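Local structure of salivary nitrophorin (Cimex lectularius, 2IMQ) at residues F220-D231 against N261-R272. The protein carries nitric oxide on a heme in bed-bug saliva and delivers it to the victim during feeding, which dilates the blood vessels. Residues are numbered along the deposited sequence; the frame is centred on the assembly and turned at random.
Sequences FKPTYKFKPNTD and NSLTNYKQTEHR
Arg272 and Phe226 form a cation-pi stack between two loops of the DNase I-like sandwich, that leading to strand 243-248 and that joining the edge strand 255-262 to strand 274-281. The guanidinium lies nearly flat on the ring, planes 16° apart, with CZ 4.1 Å from the ring centroid and off-centre; bends at chi2 and at chi3 (130°) turn it there. Lys267 CA sits over the rim of its opposite face. A second stack, offset, pairs Tyr224 with His271: centroids are 4.4 Å apart, and Tyr224 CD1 sits over the imidazole face toward its rim. His271 ND1 is hydrogen-bonded to Thr242 OG1 beyond the contact, which should limit rotation of that ring.

Hydrogen bonds join the backbones at three points. Arg272 N donates to Thr223 O, Phe226 N to Glu270 O at 2.9 Å, and Asn229 N, inside the type II turn 227-230, to Lys267 O at 2.7 Å.

Around Thr230 and Asp231 the side chains of Arg272 and Lys267 are held by carbonyl oxygens and a carboxylate. Arg272 NH1 and NH2 both grip Thr230 O, within 9° of the guanidinium plane, while NH2 also donates to Thr269 O at 3.0 Å, likewise in plane, which should hold the guanidinium's rotation. In a salt-bridge network, Asp231 OD1 pairs with Arg272 NH1 at 3.6 Å and, more tightly, with Lys267, whose NZ uses the syn lone pair of OD1 at 2.6 Å and also donates to Thr264 O at 2.8 Å.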
# COMPACT_ATOMS: atom_id res chain seq x y z
N PHE A 220 -4.93 -7.03 -13.59
CA PHE A 220 -4.13 -6.10 -14.29
C PHE A 220 -2.74 -6.68 -14.51
O PHE A 220 -2.23 -7.52 -13.76
CB PHE A 220 -4.06 -4.76 -13.56
CG PHE A 220 -3.70 -4.84 -12.08
CD1 PHE A 220 -2.41 -4.65 -11.65
CD2 PHE A 220 -4.68 -5.05 -11.13
CE1 PHE A 220 -2.11 -4.69 -10.30
CE2 PHE A 220 -4.39 -5.10 -9.81
CZ PHE A 220 -3.08 -4.90 -9.40
N LYS A 221 -2.09 -6.15 -15.54
CA LYS A 221 -0.78 -6.55 -15.92
C LYS A 221 0.25 -6.06 -14.89
O LYS A 221 -0.05 -5.18 -14.10
CB LYS A 221 -0.40 -6.04 -17.30
CG LYS A 221 -1.30 -6.68 -18.32
CD LYS A 221 -1.08 -6.09 -19.66
CE LYS A 221 -2.06 -6.69 -20.66
NZ LYS A 221 -2.13 -8.16 -20.68
N PRO A 222 1.40 -6.71 -14.84
CA PRO A 222 2.43 -6.28 -13.93
C PRO A 222 2.63 -4.79 -13.95
O PRO A 222 2.60 -4.16 -15.01
CB PRO A 222 3.65 -7.03 -14.44
CG PRO A 222 3.04 -8.32 -14.94
CD PRO A 222 1.80 -7.89 -15.62
N THR A 223 2.95 -4.23 -12.79
CA THR A 223 3.07 -2.79 -12.63
C THR A 223 4.53 -2.28 -12.69
O THR A 223 4.79 -1.09 -12.52
CB THR A 223 2.47 -2.37 -11.30
OG1 THR A 223 3.13 -3.06 -10.22
CG2 THR A 223 0.98 -2.67 -11.27
N TYR A 224 5.45 -3.16 -13.01
CA TYR A 224 6.85 -2.91 -13.05
C TYR A 224 7.47 -3.93 -14.02
O TYR A 224 6.93 -5.02 -14.16
CB TYR A 224 7.43 -3.07 -11.65
CG TYR A 224 8.87 -3.11 -11.45
CD1 TYR A 224 9.62 -1.96 -11.26
CD2 TYR A 224 9.54 -4.33 -11.44
CE1 TYR A 224 10.98 -2.01 -11.02
CE2 TYR A 224 10.88 -4.40 -11.13
CZ TYR A 224 11.61 -3.23 -10.97
OH TYR A 224 12.97 -3.24 -10.74
N LYS A 225 8.55 -3.63 -14.69
CA LYS A 225 9.23 -2.35 -14.74
C LYS A 225 8.98 -1.72 -16.08
O LYS A 225 9.22 -2.36 -17.10
CB LYS A 225 10.72 -2.60 -14.56
CG LYS A 225 11.65 -1.38 -14.60
CD LYS A 225 13.07 -1.87 -14.49
CE LYS A 225 14.10 -0.79 -14.51
NZ LYS A 225 15.51 -1.38 -14.48
N PHE A 226 8.52 -0.48 -16.08
CA PHE A 226 8.19 0.26 -17.28
C PHE A 226 9.29 1.24 -17.63
O PHE A 226 10.02 1.76 -16.77
CB PHE A 226 6.89 1.01 -17.11
CG PHE A 226 5.69 0.14 -17.11
CD1 PHE A 226 5.13 -0.30 -15.91
CD2 PHE A 226 5.17 -0.33 -18.31
CE1 PHE A 226 4.04 -1.13 -15.94
CE2 PHE A 226 4.08 -1.15 -18.34
CZ PHE A 226 3.53 -1.57 -17.15
N LYS A 227 9.40 1.52 -18.92
CA LYS A 227 10.21 2.66 -19.33
C LYS A 227 9.37 3.89 -19.00
O LYS A 227 8.21 3.93 -19.37
CB LYS A 227 10.55 2.55 -20.81
CG LYS A 227 11.27 1.29 -21.19
CD LYS A 227 11.50 1.19 -22.68
CE LYS A 227 12.40 0.02 -22.98
NZ LYS A 227 13.73 0.24 -22.37
N PRO A 228 9.88 4.84 -18.22
CA PRO A 228 9.07 5.99 -17.80
C PRO A 228 8.32 6.70 -18.94
O PRO A 228 8.83 6.81 -20.06
CB PRO A 228 10.10 6.93 -17.20
CG PRO A 228 11.11 6.04 -16.65
CD PRO A 228 11.23 4.90 -17.63
N ASN A 229 7.10 7.16 -18.65
CA ASN A 229 6.22 7.83 -19.63
C ASN A 229 5.72 6.98 -20.82
O ASN A 229 5.13 7.52 -21.75
CB ASN A 229 6.84 9.16 -20.09
CG ASN A 229 7.24 10.03 -18.92
OD1 ASN A 229 8.41 10.38 -18.76
ND2 ASN A 229 6.26 10.33 -18.05
N THR A 230 5.93 5.66 -20.76
CA THR A 230 5.44 4.72 -21.77
C THR A 230 4.68 3.62 -21.08
O THR A 230 4.59 3.62 -19.83
CB THR A 230 6.58 4.08 -22.60
OG1 THR A 230 7.32 3.12 -21.82
CG2 THR A 230 7.61 5.13 -23.02
N ASP A 231 4.11 2.71 -21.88
CA ASP A 231 3.50 1.47 -21.43
C ASP A 231 4.32 0.27 -21.85
O ASP A 231 3.82 -0.85 -21.89
CB ASP A 231 2.08 1.34 -21.96
CG ASP A 231 1.23 2.50 -21.56
OD1 ASP A 231 1.27 2.84 -20.35
OD2 ASP A 231 0.52 3.13 -22.36
N ASN A 261 -6.86 -2.20 -8.91
CA ASN A 261 -6.33 -1.84 -10.20
C ASN A 261 -5.07 -1.05 -10.11
O ASN A 261 -4.94 -0.18 -9.25
CB ASN A 261 -7.33 -0.94 -10.95
CG ASN A 261 -8.67 -1.57 -11.22
OD1 ASN A 261 -8.86 -2.22 -12.24
ND2 ASN A 261 -9.63 -1.34 -10.36
N SER A 262 -4.16 -1.26 -11.05
CA SER A 262 -3.09 -0.32 -11.29
C SER A 262 -3.67 0.90 -12.02
O SER A 262 -4.64 0.80 -12.75
CB SER A 262 -2.00 -0.94 -12.14
OG SER A 262 -2.54 -1.41 -13.36
N LEU A 263 -3.03 2.02 -11.79
CA LEU A 263 -3.41 3.28 -12.42
C LEU A 263 -2.41 3.63 -13.47
O LEU A 263 -1.39 4.31 -13.27
CB LEU A 263 -3.52 4.36 -11.38
CG LEU A 263 -4.45 4.07 -10.22
CD1 LEU A 263 -4.42 5.25 -9.28
CD2 LEU A 263 -5.86 3.74 -10.66
N THR A 264 -2.72 3.15 -14.66
CA THR A 264 -1.76 3.20 -15.75
C THR A 264 -1.58 4.63 -16.31
O THR A 264 -0.58 4.89 -16.96
CB THR A 264 -2.12 2.16 -16.83
OG1 THR A 264 -3.48 2.30 -17.21
CG2 THR A 264 -2.02 0.71 -16.23
N ASN A 265 -2.47 5.57 -15.95
CA ASN A 265 -2.30 7.01 -16.34
C ASN A 265 -1.19 7.74 -15.62
O ASN A 265 -0.77 8.82 -16.02
CB ASN A 265 -3.61 7.77 -16.12
CG ASN A 265 -4.66 7.41 -17.12
OD1 ASN A 265 -4.33 7.02 -18.26
ND2 ASN A 265 -5.92 7.53 -16.73
N TYR A 266 -0.74 7.17 -14.49
CA TYR A 266 0.42 7.69 -13.80
C TYR A 266 1.67 6.98 -14.28
O TYR A 266 2.10 5.98 -13.66
CB TYR A 266 0.23 7.54 -12.27
CG TYR A 266 -0.90 8.39 -11.74
CD1 TYR A 266 -2.19 7.92 -11.67
CD2 TYR A 266 -0.68 9.70 -11.34
CE1 TYR A 266 -3.24 8.70 -11.21
CE2 TYR A 266 -1.73 10.50 -10.86
CZ TYR A 266 -3.00 10.01 -10.81
OH TYR A 266 -4.07 10.75 -10.33
N LYS A 267 2.24 7.46 -15.40
CA LYS A 267 3.38 6.81 -16.06
C LYS A 267 4.72 7.39 -15.73
O LYS A 267 5.74 7.00 -16.32
CB LYS A 267 3.25 6.87 -17.59
CG LYS A 267 1.98 6.31 -18.11
CD LYS A 267 1.95 6.27 -19.63
CE LYS A 267 0.52 6.16 -20.10
NZ LYS A 267 -0.13 4.88 -19.69
N GLN A 268 4.75 8.31 -14.78
CA GLN A 268 5.93 9.11 -14.53
C GLN A 268 7.10 8.26 -14.10
O GLN A 268 8.26 8.69 -14.16
CB GLN A 268 5.68 10.13 -13.41
CG GLN A 268 4.56 11.12 -13.69
CD GLN A 268 3.29 10.80 -12.95
OE1 GLN A 268 2.80 11.61 -12.19
NE2 GLN A 268 2.77 9.64 -13.16
N THR A 269 6.84 7.03 -13.63
CA THR A 269 7.96 6.25 -13.17
C THR A 269 7.89 4.78 -13.63
O THR A 269 7.03 4.41 -14.38
CB THR A 269 8.11 6.39 -11.66
OG1 THR A 269 9.45 6.10 -11.28
CG2 THR A 269 7.28 5.40 -10.87
N GLU A 270 8.84 4.02 -13.18
CA GLU A 270 8.99 2.64 -13.56
C GLU A 270 7.92 1.69 -12.97
O GLU A 270 7.74 0.58 -13.47
CB GLU A 270 10.32 2.13 -13.04
CG GLU A 270 11.61 2.77 -13.44
CD GLU A 270 12.72 1.99 -12.73
OE1 GLU A 270 12.56 1.60 -11.54
OE2 GLU A 270 13.72 1.72 -13.39
N HIS A 271 7.30 2.10 -11.87
CA HIS A 271 6.18 1.38 -11.26
C HIS A 271 4.92 2.18 -11.45
O HIS A 271 4.93 3.43 -11.40
CB HIS A 271 6.35 1.29 -9.76
CG HIS A 271 7.56 0.60 -9.29
ND1 HIS A 271 7.53 -0.68 -8.73
CD2 HIS A 271 8.82 1.05 -9.14
CE1 HIS A 271 8.74 -0.98 -8.32
NE2 HIS A 271 9.54 0.05 -8.54
N ARG A 272 3.79 1.53 -11.53
CA ARG A 272 2.50 2.17 -11.58
C ARG A 272 1.83 2.05 -10.22
O ARG A 272 1.86 0.99 -9.60
CB ARG A 272 1.62 1.53 -12.64
CG ARG A 272 2.25 1.51 -14.04
CD ARG A 272 2.39 2.91 -14.60
NE ARG A 272 3.71 3.29 -15.13
CZ ARG A 272 4.06 3.28 -16.40
NH1 ARG A 272 3.24 2.83 -17.35
NH2 ARG A 272 5.26 3.74 -16.74
O HOH W 1 -0.63 -2.77 -14.72
O HOH W 2 3.65 -0.72 -8.74
O HOH W 3 1.09 0.99 -17.42